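Local coordinates for geranylgeranyl Pyrophosphate Synthetase (Geoglobus acetivorans, PDB 5JFQ), which builds geranylgeranyl diphosphate, with some farnesyl diphosphate, by adding isopentenyl diphosphate units stepwise to dimethylallyl diphosphate, at residues I147-F152 against V172-G177. Residues are numbered along the deposited sequence; the frame is centred on the assembly and turned at random.
Sequences ICEGQF and VRKKTG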
loop_
_atom_site.group_PDB
_atom_site.type_symbol
_atom_site.label_atom_id
_atom_site.label_comp_id
_atom_site.label_asym_id
_atom_site.label_seq_id
_atom_site.Cartn_x
_atom_site.Cartn_y
_atom_site.Cartn_z
ATOM N N ILE B 147 -8.375 -8.266 0.270
ATOM C CA ILE B 147 -7.219 -9.162 0.342
ATOM C C ILE B 147 -6.555 -9.059 1.706
ATOM O O ILE B 147 -6.186 -10.071 2.310
ATOM C CB ILE B 147 -6.211 -8.859 -0.785
ATOM C CG1 ILE B 147 -6.893 -8.858 -2.155
ATOM C CG2 ILE B 147 -5.042 -9.849 -0.743
ATOM C CD1 ILE B 147 -5.923 -8.701 -3.289
ATOM N N CYS B 148 -6.388 -7.835 2.209
ATOM C CA CYS B 148 -5.833 -7.647 3.546
ATOM C C CYS B 148 -6.749 -8.257 4.598
ATOM O O CYS B 148 -6.289 -8.918 5.536
ATOM C CB CYS B 148 -5.625 -6.156 3.826
ATOM S SG CYS B 148 -4.459 -5.324 2.741
ATOM N N GLU B 149 -8.054 -8.014 4.468
ATOM C CA GLU B 149 -9.012 -8.658 5.353
ATOM C C GLU B 149 -8.894 -10.178 5.259
ATOM O O GLU B 149 -8.938 -10.872 6.278
ATOM C CB GLU B 149 -10.429 -8.190 5.017
ATOM C CG GLU B 149 -10.687 -6.720 5.324
ATOM C CD GLU B 149 -12.104 -6.289 4.979
ATOM O OE1 GLU B 149 -12.819 -7.082 4.326
ATOM O OE2 GLU B 149 -12.508 -5.159 5.353
ATOM N N GLY B 150 -8.691 -10.703 4.050
ATOM C CA GLY B 150 -8.536 -12.139 3.888
ATOM C C GLY B 150 -7.266 -12.668 4.531
ATOM O O GLY B 150 -7.305 -13.624 5.314
ATOM N N GLN B 151 -6.122 -12.060 4.206
ATOM C CA GLN B 151 -4.861 -12.515 4.784
ATOM C C GLN B 151 -4.909 -12.476 6.305
ATOM O O GLN B 151 -4.384 -13.372 6.976
ATOM C CB GLN B 151 -3.701 -11.668 4.256
ATOM C CG GLN B 151 -2.334 -11.970 4.901
ATOM C CD GLN B 151 -1.816 -13.385 4.616
ATOM O OE1 GLN B 151 -2.416 -14.145 3.853
ATOM N NE2 GLN B 151 -0.689 -13.740 5.237
ATOM N N PHE B 152 -5.549 -11.456 6.868
ATOM C CA PHE B 152 -5.725 -11.435 8.314
ATOM C C PHE B 152 -6.650 -12.558 8.777
ATOM O O PHE B 152 -6.455 -13.124 9.856
ATOM C CB PHE B 152 -6.260 -10.073 8.730
ATOM C CG PHE B 152 -6.441 -9.915 10.193
ATOM C CD1 PHE B 152 -5.384 -9.524 10.989
ATOM C CD2 PHE B 152 -7.674 -10.136 10.775
ATOM C CE1 PHE B 152 -5.554 -9.376 12.350
ATOM C CE2 PHE B 152 -7.852 -9.982 12.126
ATOM C CZ PHE B 152 -6.796 -9.608 12.917
ATOM N N VAL B 172 -11.180 -17.386 1.477
ATOM C CA VAL B 172 -10.593 -17.626 0.163
ATOM C C VAL B 172 -11.166 -16.646 -0.851
ATOM O O VAL B 172 -10.453 -16.177 -1.751
ATOM C CB VAL B 172 -10.782 -19.093 -0.278
ATOM C CG1 VAL B 172 -12.228 -19.403 -0.524
ATOM C CG2 VAL B 172 -10.025 -19.339 -1.553
ATOM N N ARG B 173 -12.442 -16.291 -0.700
ATOM C CA ARG B 173 -13.059 -15.331 -1.606
ATOM C C ARG B 173 -12.321 -13.997 -1.566
ATOM O O ARG B 173 -12.041 -13.398 -2.614
ATOM C CB ARG B 173 -14.537 -15.165 -1.239
ATOM C CG ARG B 173 -15.270 -14.091 -2.006
ATOM C CD ARG B 173 -16.448 -13.559 -1.208
ATOM N NE ARG B 173 -16.730 -12.195 -1.620
ATOM C CZ ARG B 173 -16.421 -11.115 -0.912
ATOM N NH1 ARG B 173 -15.839 -11.243 0.271
ATOM N NH2 ARG B 173 -16.707 -9.906 -1.386
ATOM N N LYS B 174 -11.975 -13.531 -0.361
ATOM C CA LYS B 174 -11.215 -12.297 -0.210
ATOM C C LYS B 174 -9.740 -12.497 -0.558
ATOM O O LYS B 174 -9.154 -11.683 -1.281
ATOM C CB LYS B 174 -11.341 -11.771 1.217
ATOM C CG LYS B 174 -12.714 -11.315 1.647
ATOM C CD LYS B 174 -12.587 -10.641 3.011
ATOM C CE LYS B 174 -13.889 -10.049 3.510
ATOM N NZ LYS B 174 -14.857 -11.076 3.987
ATOM N N LYS B 175 -9.125 -13.576 -0.061
ATOM C CA LYS B 175 -7.665 -13.651 -0.078
ATOM C C LYS B 175 -7.133 -13.842 -1.490
ATOM O O LYS B 175 -6.141 -13.209 -1.875
ATOM C CB LYS B 175 -7.166 -14.771 0.843
ATOM C CG LYS B 175 -5.635 -14.831 0.984
ATOM C CD LYS B 175 -5.037 -13.443 1.274
ATOM C CE LYS B 175 -3.502 -13.400 1.172
ATOM N NZ LYS B 175 -2.941 -13.563 -0.204
ATOM N N THR B 176 -7.771 -14.704 -2.277
ATOM C CA THR B 176 -7.325 -14.914 -3.643
ATOM C C THR B 176 -8.422 -14.750 -4.695
ATOM O O THR B 176 -8.098 -14.690 -5.885
ATOM C CB THR B 176 -6.679 -16.302 -3.778
ATOM O OG1 THR B 176 -7.623 -17.304 -3.389
ATOM C CG2 THR B 176 -5.424 -16.414 -2.879
ATOM N N GLY B 177 -9.689 -14.627 -4.300
ATOM C CA GLY B 177 -10.790 -14.588 -5.239
ATOM C C GLY B 177 -11.079 -13.226 -5.845
ATOM O O GLY B 177 -11.142 -13.096 -7.079
#
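Gly-150 and Lys-175 bring two helices of the all-helical isoprenoid synthase fold together, their CA atoms 4.3 Å apart. The axes of 147-152 and 172-177 approach to 6.9 Å at an angle of 118°, and this close crossing is the tight part of the contact. With no side chain on Gly-150, Lys-174 CB sits 3.9 Å from its CA. One turn earlier Ile-147 offers its CA-H to Lys-174 O, and its CG2 reaches Lys-175 O.

Lys-175 lies along one flank of the crossing. Its CG is anti to the backbone N (chi1 -175°), and a bend at chi2 lays CD 3.4 Å from Gln-151 N, side by side with the Gln-151 chain. A second bend, at chi4, turns NZ away from the Gln-151 amide and into a salt bridge with Asp-84, a probable magnesium ligand. Lys-175, like its neighbour Thr-176, is a probable dimethylallyl diphosphate ligand, consistent with this flank bordering the allylic substrate site.

The other flank is looser. Glu-149, covered by the second subunit, and Lys-174, only partly exposed, cross obliquely; OE1 of Glu-149 stays 4.5 Å from NZ of Lys-174, beyond a salt bridge. Glu-149 OE2 is hydrogen-bonded to Tyr-33 OH of the second subunit, and Lys-174 NZ forms a salt bridge with Glu-170. Across the contact the nearest atom to Glu-149 OE1 is the methylene carbon Lys-174 CE, at 3.3 Å.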